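Long-range contacts in BpsB (PgaB), Poly-beta-1,6-N-acetyl-D-glucosamine N-deacetylase (Bordetella bronchiseptica RB50, PDB 5BU6), which removes acetyl groups from poly-beta-1,6-N-acetyl-D-glucosamine as a family 4 carbohydrate esterase and is required for biofilm formation: residues A[101-112]-A[148-159]; A[136-144]-A[206-214]. The protein carries 5 engineered substitutions. One frame throughout, in Å; residues are numbered along the deposited sequence.

Contact 1 of 2, residues A[101-112]-A[148-159]; sequences NYPAVVAVVTSW and LVELASHSHNLH. With NI (nickel (II) ion), chain C; EDO (1,2-ethanediol), chain J.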
# COMPACT_ATOMS: atom_id res chain seq x y z
N ASN A 101 -2.83 6.98 19.78
CA ASN A 101 -4.00 6.13 19.58
C ASN A 101 -4.62 6.30 18.20
O ASN A 101 -5.84 6.37 18.06
CB ASN A 101 -5.07 6.40 20.65
CG ASN A 101 -6.07 5.26 20.75
OD1 ASN A 101 -5.69 4.09 20.69
ND2 ASN A 101 -7.34 5.60 20.86
N TYR A 102 -3.78 6.36 17.17
CA TYR A 102 -4.23 6.43 15.79
C TYR A 102 -4.19 5.06 15.12
O TYR A 102 -3.17 4.38 15.18
CB TYR A 102 -3.35 7.36 14.98
CG TYR A 102 -3.36 8.82 15.34
CD1 TYR A 102 -4.42 9.40 16.05
CD2 TYR A 102 -2.34 9.64 14.91
CE1 TYR A 102 -4.42 10.76 16.33
CE2 TYR A 102 -2.33 10.99 15.19
CZ TYR A 102 -3.36 11.54 15.89
OH TYR A 102 -3.31 12.89 16.13
N PRO A 103 -5.28 4.67 14.43
CA PRO A 103 -5.18 3.48 13.58
C PRO A 103 -4.38 3.74 12.30
O PRO A 103 -4.17 4.89 11.93
CB PRO A 103 -6.64 3.16 13.23
CG PRO A 103 -7.36 4.46 13.38
CD PRO A 103 -6.65 5.23 14.46
N ALA A 104 -3.97 2.68 11.63
CA ALA A 104 -3.29 2.78 10.35
C ALA A 104 -3.48 1.52 9.51
O ALA A 104 -3.89 0.49 10.03
CB ALA A 104 -1.81 3.06 10.56
N VAL A 105 -3.19 1.62 8.22
CA VAL A 105 -3.07 0.48 7.32
C VAL A 105 -1.58 0.23 7.08
O VAL A 105 -0.84 1.17 6.81
CB VAL A 105 -3.75 0.76 5.96
CG1 VAL A 105 -3.63 -0.46 5.03
CG2 VAL A 105 -5.18 1.15 6.19
N VAL A 106 -1.15 -1.03 7.17
CA VAL A 106 0.21 -1.40 6.79
C VAL A 106 0.12 -2.37 5.62
O VAL A 106 -0.53 -3.40 5.73
CB VAL A 106 0.98 -2.05 7.96
CG1 VAL A 106 2.35 -2.57 7.48
CG2 VAL A 106 1.14 -1.06 9.12
N ALA A 107 0.73 -2.04 4.49
CA ALA A 107 0.60 -2.86 3.29
C ALA A 107 1.93 -3.58 3.05
O ALA A 107 3.00 -2.94 3.00
CB ALA A 107 0.21 -2.01 2.08
N VAL A 108 1.84 -4.90 2.94
CA VAL A 108 2.98 -5.81 2.94
C VAL A 108 3.31 -6.30 1.53
O VAL A 108 2.42 -6.78 0.86
CB VAL A 108 2.66 -7.03 3.83
CG1 VAL A 108 3.73 -8.09 3.75
CG2 VAL A 108 2.42 -6.57 5.27
N VAL A 109 4.55 -6.18 1.07
CA VAL A 109 4.95 -6.85 -0.17
C VAL A 109 5.41 -8.24 0.23
O VAL A 109 6.47 -8.39 0.84
CB VAL A 109 6.09 -6.13 -0.92
CG1 VAL A 109 6.38 -6.87 -2.22
CG2 VAL A 109 5.73 -4.66 -1.19
N THR A 110 4.62 -9.26 -0.05
CA THR A 110 4.86 -10.51 0.66
C THR A 110 6.08 -11.27 0.14
O THR A 110 6.64 -12.09 0.85
CB THR A 110 3.60 -11.42 0.66
OG1 THR A 110 3.17 -11.67 -0.68
CG2 THR A 110 2.47 -10.74 1.44
N SER A 111 6.52 -11.00 -1.08
CA SER A 111 7.73 -11.68 -1.54
C SER A 111 8.98 -11.11 -0.83
O SER A 111 10.04 -11.74 -0.83
CB SER A 111 7.90 -11.60 -3.06
OG SER A 111 8.27 -10.30 -3.47
N TRP A 112 8.84 -9.92 -0.23
CA TRP A 112 9.91 -9.30 0.53
C TRP A 112 9.91 -9.79 1.97
O TRP A 112 10.90 -10.27 2.48
CB TRP A 112 9.75 -7.77 0.51
CG TRP A 112 9.92 -7.14 -0.83
CD1 TRP A 112 10.26 -7.76 -1.98
CD2 TRP A 112 9.74 -5.75 -1.16
NE1 TRP A 112 10.31 -6.85 -3.01
CE2 TRP A 112 10.00 -5.61 -2.53
CE3 TRP A 112 9.37 -4.63 -0.42
CZ2 TRP A 112 9.92 -4.39 -3.19
CZ3 TRP A 112 9.30 -3.39 -1.08
CH2 TRP A 112 9.56 -3.29 -2.45
N LEU A 148 -4.84 -1.66 16.36
CA LEU A 148 -4.62 -0.37 15.73
C LEU A 148 -4.33 -0.49 14.24
O LEU A 148 -4.45 0.48 13.51
CB LEU A 148 -3.45 0.36 16.39
CG LEU A 148 -3.53 0.77 17.85
CD1 LEU A 148 -2.14 1.13 18.32
CD2 LEU A 148 -4.47 1.96 18.00
N VAL A 149 -3.93 -1.67 13.78
CA VAL A 149 -3.36 -1.78 12.44
C VAL A 149 -4.13 -2.76 11.57
O VAL A 149 -4.36 -3.89 11.96
CB VAL A 149 -1.89 -2.23 12.52
CG1 VAL A 149 -1.35 -2.59 11.15
CG2 VAL A 149 -1.04 -1.16 13.20
N GLU A 150 -4.51 -2.32 10.38
CA GLU A 150 -5.13 -3.17 9.36
C GLU A 150 -4.03 -3.60 8.39
O GLU A 150 -3.31 -2.75 7.86
CB GLU A 150 -6.22 -2.42 8.60
CG GLU A 150 -6.72 -3.09 7.32
CD GLU A 150 -8.07 -3.77 7.50
OE1 GLU A 150 -8.65 -3.68 8.60
OE2 GLU A 150 -8.56 -4.39 6.53
N LEU A 151 -3.89 -4.89 8.17
CA LEU A 151 -2.91 -5.38 7.21
C LEU A 151 -3.55 -5.43 5.83
O LEU A 151 -4.72 -5.83 5.67
CB LEU A 151 -2.38 -6.75 7.61
CG LEU A 151 -1.56 -6.86 8.90
CD1 LEU A 151 -0.97 -8.27 9.05
CD2 LEU A 151 -0.48 -5.80 8.96
N ALA A 152 -2.78 -5.03 4.83
CA ALA A 152 -3.22 -5.04 3.46
C ALA A 152 -2.15 -5.68 2.59
O ALA A 152 -1.00 -5.77 3.00
CB ALA A 152 -3.50 -3.60 2.98
N SER A 153 -2.53 -6.10 1.39
CA SER A 153 -1.55 -6.54 0.41
C SER A 153 -0.94 -5.34 -0.30
O SER A 153 -1.65 -4.42 -0.71
CB SER A 153 -2.20 -7.47 -0.61
OG SER A 153 -1.31 -7.85 -1.64
N HIS A 154 0.39 -5.36 -0.44
CA HIS A 154 1.09 -4.46 -1.37
C HIS A 154 1.60 -5.28 -2.55
O HIS A 154 2.62 -4.95 -3.15
CB HIS A 154 2.26 -3.75 -0.65
CG HIS A 154 2.61 -2.42 -1.25
ND1 HIS A 154 1.78 -1.75 -2.12
CD2 HIS A 154 3.72 -1.65 -1.11
CE1 HIS A 154 2.36 -0.62 -2.49
NE2 HIS A 154 3.53 -0.53 -1.88
N SER A 155 0.84 -6.34 -2.87
CA SER A 155 1.13 -7.39 -3.87
C SER A 155 2.12 -8.42 -3.30
O SER A 155 2.68 -8.22 -2.23
CB SER A 155 1.67 -6.83 -5.20
OG SER A 155 3.07 -6.58 -5.14
N HIS A 156 2.28 -9.53 -4.00
CA HIS A 156 3.34 -10.49 -3.68
C HIS A 156 4.63 -10.04 -4.35
O HIS A 156 5.58 -9.71 -3.68
CB HIS A 156 2.96 -11.92 -4.14
CG HIS A 156 4.00 -12.96 -3.81
ND1 HIS A 156 4.41 -13.22 -2.52
CD2 HIS A 156 4.71 -13.79 -4.61
CE1 HIS A 156 5.32 -14.17 -2.54
NE2 HIS A 156 5.53 -14.53 -3.80
N ASN A 157 4.63 -10.00 -5.67
CA ASN A 157 5.82 -9.61 -6.41
C ASN A 157 5.49 -8.65 -7.56
O ASN A 157 5.97 -8.81 -8.66
CB ASN A 157 6.53 -10.85 -6.93
CG ASN A 157 7.93 -10.57 -7.44
OD1 ASN A 157 8.56 -9.58 -7.06
ND2 ASN A 157 8.42 -11.45 -8.31
N LEU A 158 4.65 -7.66 -7.31
CA LEU A 158 4.35 -6.68 -8.36
C LEU A 158 4.98 -5.34 -8.05
O LEU A 158 4.73 -4.36 -8.75
CB LEU A 158 2.84 -6.51 -8.51
CG LEU A 158 2.11 -7.79 -8.90
CD1 LEU A 158 0.63 -7.48 -8.95
CD2 LEU A 158 2.59 -8.33 -10.23
N HIS A 159 5.79 -5.28 -7.00
CA HIS A 159 6.40 -4.01 -6.58
C HIS A 159 7.74 -3.82 -7.30
O HIS A 159 8.78 -3.66 -6.67
CB HIS A 159 6.55 -3.98 -5.05
CG HIS A 159 6.57 -2.59 -4.47
ND1 HIS A 159 7.44 -1.62 -4.89
CD2 HIS A 159 5.82 -2.03 -3.49
CE1 HIS A 159 7.23 -0.51 -4.21
NE2 HIS A 159 6.25 -0.73 -3.35
NI NI C . 5.38 0.65 -2.07
C1 EDO J . -8.08 -2.20 12.12
O1 EDO J . -7.54 -0.89 12.34
C2 EDO J . -9.52 -2.08 11.63
O2 EDO J . -9.59 -1.66 10.25
O HOH W 1 4.66 2.12 -0.71
O HOH W 2 7.08 1.98 -2.14
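V109 packs against two nickel ligands at once: its CG2 lies 3.6 Å from CD2 of H154 and 3.5 Å from CD2 of H159. V109 CG1 stands anti to the backbone N (chi1 -177°), which leaves CG2 beside that N and aimed at the two imidazoles. Both rings bind nickel through NE2, with D84 and two waters among the other ligands, the Asp-His-His site of family 4 esterases; H154 ND1 is held by V219 O. W112 adds CH2 over one face of the H159 ring, the planes inclined at 43°. H156 O is gripped by S111 N and S111 OG from the same face of its plane, OG at 2.8 Å; S111 CB sits over the H156 ring, whose ND1 meets T110 OG1 at 2.7 Å.

The far end is looser. There L148 CD2 lies along loop 101-103, touching Y102 O and, at 3.6 Å, OD1 of solvent-exposed N101. Between these ends, parallel strands 104-108 and 149-153 are joined by a regular backbone ladder. E150 leaves it on the face of V105 and A107, its carboxylate turned away to a bound ethanediol and a salt bridge with R216. Strand 77-83 flanks 104-108 on its other edge, helix 88-100 packs against A104 and V106, and helix 189-211 meets T110 and H156.

Contact 2 of 2, residues A[136-144]-A[206-214]; sequences TWAQLREMA and LIRHHTGVT. Engineered in segment 206-214: H209 (natural residue Glu). With NI (nickel (II) ion), chain E.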
# COMPACT_ATOMS: atom_id res chain seq x y z
N THR A 136 9.50 -8.56 10.55
CA THR A 136 9.23 -10.00 10.54
C THR A 136 7.74 -10.27 10.58
O THR A 136 6.93 -9.38 10.86
CB THR A 136 9.92 -10.70 11.71
OG1 THR A 136 9.33 -10.28 12.94
CG2 THR A 136 11.42 -10.37 11.71
N TRP A 137 7.36 -11.50 10.26
CA TRP A 137 5.97 -11.89 10.33
C TRP A 137 5.45 -11.75 11.75
O TRP A 137 4.30 -11.36 11.95
CB TRP A 137 5.78 -13.32 9.84
CG TRP A 137 5.71 -13.51 8.34
CD1 TRP A 137 6.54 -14.29 7.58
CD2 TRP A 137 4.78 -12.91 7.43
NE1 TRP A 137 6.16 -14.23 6.26
CE2 TRP A 137 5.08 -13.40 6.14
CE3 TRP A 137 3.70 -12.03 7.58
CZ2 TRP A 137 4.35 -13.03 5.01
CZ3 TRP A 137 2.98 -11.66 6.46
CH2 TRP A 137 3.31 -12.16 5.19
N ALA A 138 6.28 -12.10 12.72
CA ALA A 138 5.89 -12.01 14.14
C ALA A 138 5.57 -10.57 14.51
O ALA A 138 4.59 -10.29 15.21
CB ALA A 138 6.98 -12.54 15.02
N GLN A 139 6.41 -9.65 14.03
CA GLN A 139 6.16 -8.23 14.24
C GLN A 139 4.85 -7.76 13.59
O GLN A 139 4.06 -7.04 14.20
CB GLN A 139 7.35 -7.40 13.73
CG GLN A 139 8.57 -7.48 14.66
CD GLN A 139 9.85 -7.00 14.01
OE1 GLN A 139 9.91 -6.74 12.82
NE2 GLN A 139 10.90 -6.92 14.81
N LEU A 140 4.59 -8.18 12.35
CA LEU A 140 3.33 -7.83 11.70
C LEU A 140 2.11 -8.37 12.44
O LEU A 140 1.09 -7.69 12.57
CB LEU A 140 3.29 -8.35 10.26
CG LEU A 140 4.13 -7.52 9.28
CD1 LEU A 140 4.41 -8.34 8.05
CD2 LEU A 140 3.42 -6.23 8.90
N ARG A 141 2.22 -9.61 12.92
CA ARG A 141 1.12 -10.22 13.65
C ARG A 141 0.85 -9.44 14.93
O ARG A 141 -0.30 -9.25 15.32
CB ARG A 141 1.43 -11.69 13.96
CG ARG A 141 0.36 -12.38 14.79
CD ARG A 141 0.61 -13.88 14.80
NE ARG A 141 -0.02 -14.57 15.94
CZ ARG A 141 -1.30 -14.94 15.97
NH1 ARG A 141 -1.78 -15.57 17.04
NH2 ARG A 141 -2.10 -14.69 14.95
N GLU A 142 1.91 -8.98 15.59
CA GLU A 142 1.73 -8.20 16.80
C GLU A 142 0.97 -6.89 16.54
O GLU A 142 0.09 -6.51 17.31
CB GLU A 142 3.07 -7.89 17.46
CG GLU A 142 2.92 -7.17 18.79
CD GLU A 142 4.25 -6.92 19.49
OE1 GLU A 142 5.15 -7.78 19.38
OE2 GLU A 142 4.38 -5.87 20.15
N MET A 143 1.31 -6.22 15.45
CA MET A 143 0.63 -4.98 15.07
C MET A 143 -0.84 -5.24 14.78
O MET A 143 -1.72 -4.48 15.19
CB MET A 143 1.31 -4.34 13.86
CG MET A 143 2.69 -3.80 14.18
SD MET A 143 3.35 -2.65 12.96
CE MET A 143 3.18 -3.59 11.45
N ALA A 144 -1.09 -6.30 14.03
CA ALA A 144 -2.44 -6.71 13.72
C ALA A 144 -3.22 -7.00 14.99
O ALA A 144 -4.38 -6.64 15.11
CB ALA A 144 -2.44 -7.94 12.81
N LEU A 206 -0.35 -15.84 2.16
CA LEU A 206 0.82 -15.72 3.02
C LEU A 206 0.50 -14.90 4.27
O LEU A 206 0.92 -15.26 5.37
CB LEU A 206 1.99 -15.08 2.27
CG LEU A 206 2.64 -16.04 1.26
CD1 LEU A 206 3.67 -15.30 0.43
CD2 LEU A 206 3.27 -17.24 1.98
N ILE A 207 -0.25 -13.81 4.10
CA ILE A 207 -0.61 -12.98 5.24
C ILE A 207 -1.50 -13.72 6.23
O ILE A 207 -1.22 -13.74 7.43
CB ILE A 207 -1.29 -11.66 4.78
CG1 ILE A 207 -0.27 -10.77 4.07
CG2 ILE A 207 -1.89 -10.93 5.97
CD1 ILE A 207 -0.89 -9.59 3.31
N ARG A 208 -2.54 -14.39 5.73
CA ARG A 208 -3.35 -15.21 6.62
C ARG A 208 -2.56 -16.32 7.30
O ARG A 208 -2.74 -16.56 8.49
CB ARG A 208 -4.54 -15.82 5.88
CG ARG A 208 -5.52 -16.45 6.85
CD ARG A 208 -6.73 -17.05 6.18
NE ARG A 208 -7.69 -17.48 7.19
CZ ARG A 208 -8.73 -18.27 6.96
NH1 ARG A 208 -9.54 -18.60 7.95
NH2 ARG A 208 -8.95 -18.73 5.73
N HIS A 209 -1.70 -17.02 6.56
CA HIS A 209 -0.96 -18.14 7.14
C HIS A 209 -0.09 -17.69 8.32
O HIS A 209 -0.05 -18.36 9.36
CB HIS A 209 -0.09 -18.83 6.08
CG HIS A 209 0.72 -19.98 6.61
ND1 HIS A 209 2.00 -19.83 7.09
CD2 HIS A 209 0.42 -21.29 6.74
CE1 HIS A 209 2.45 -21.00 7.50
NE2 HIS A 209 1.51 -21.91 7.30
N HIS A 210 0.60 -16.57 8.15
CA HIS A 210 1.57 -16.07 9.13
C HIS A 210 1.06 -15.13 10.20
O HIS A 210 1.70 -15.00 11.25
CB HIS A 210 2.72 -15.37 8.41
CG HIS A 210 3.53 -16.27 7.55
ND1 HIS A 210 3.25 -16.47 6.21
CD2 HIS A 210 4.60 -17.06 7.84
CE1 HIS A 210 4.12 -17.33 5.71
NE2 HIS A 210 4.93 -17.71 6.68
N THR A 211 -0.07 -14.47 9.95
CA THR A 211 -0.59 -13.51 10.94
C THR A 211 -1.99 -13.85 11.43
O THR A 211 -2.41 -13.35 12.47
CB THR A 211 -0.65 -12.06 10.39
OG1 THR A 211 -1.74 -11.93 9.48
CG2 THR A 211 0.65 -11.67 9.68
N GLY A 212 -2.73 -14.67 10.69
CA GLY A 212 -4.09 -15.03 11.08
C GLY A 212 -5.12 -14.07 10.49
O GLY A 212 -6.32 -14.28 10.64
N VAL A 213 -4.62 -13.05 9.81
CA VAL A 213 -5.44 -11.99 9.25
C VAL A 213 -5.95 -12.30 7.84
O VAL A 213 -5.18 -12.66 6.97
CB VAL A 213 -4.63 -10.67 9.20
CG1 VAL A 213 -5.37 -9.61 8.39
CG2 VAL A 213 -4.34 -10.20 10.62
N THR A 214 -7.26 -12.18 7.63
CA THR A 214 -7.84 -12.26 6.29
C THR A 214 -7.90 -10.85 5.71
O THR A 214 -8.71 -10.04 6.15
CB THR A 214 -9.26 -12.88 6.31
OG1 THR A 214 -9.19 -14.23 6.75
CG2 THR A 214 -9.90 -12.83 4.92
NI NI E . 6.61 -19.11 6.70
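This is a nearly perpendicular helix-helix contact on the outer side of the sheet, partly buried, in which helix 137-145 meets the C-terminal end of helix 189-211; the short segments run at 84° with axes 9.6 Å apart. W137 is the knob, set among L206, I207, H210 and T211. Its five-membered ring stacks face to face on the H210 imidazole, planes only 6° apart and centroids separated by 3.7 Å. H210 CB lies over the same indole face, 3.4 Å from W137 CD2, while I207 CG1 comes to the edge of the six-membered ring. The imidazole is fixed in rotation from two sides: ND1 donates to L206 O at 2.8 Å, and NE2 binds another nickel ion, distinct from that of the Asp-His-His site, at 2.2 Å.

One turn on, R141 CG stands opposite the backbone N (chi1 177°), the chain is extended from there to NE, and NH2 donates to T211 O at 2.8 Å; the oxygen lies in the guanidinium plane, but the donor stands above the carbonyl plane. G212, with positive phi, ends the helix there, and A144 CB then touches V213 CG2 at 3.7 Å. D114 takes the indole NE1. T113 and T110 of helix 110-113 line one side, and L151 of strand 149-153 packs against L140, A144 and T211 from the sheet.

Following the chain from the N terminus, strand 104-108 and the start of helix 110-113 come first, then helix 137-145, strand 149-153 with the metal-binding loop, and finally the end of helix 189-211. Contact 1 closes the loop that contains the first half of contact 2, whose second half lies beyond it, so the two cross rather than nest. Helix 137-145 is the last helix of the connection between the parallel strands of contact 1, a beta-alpha-beta crossover with an inserted excursion, and contact 2 fastens that helix to 189-211. The contacts touch directly: V108 packs on L140, V149 on the M143 carbonyl, and H156 on L206, joining the strands and their C-terminal, nickel-bearing ends to the helical cover.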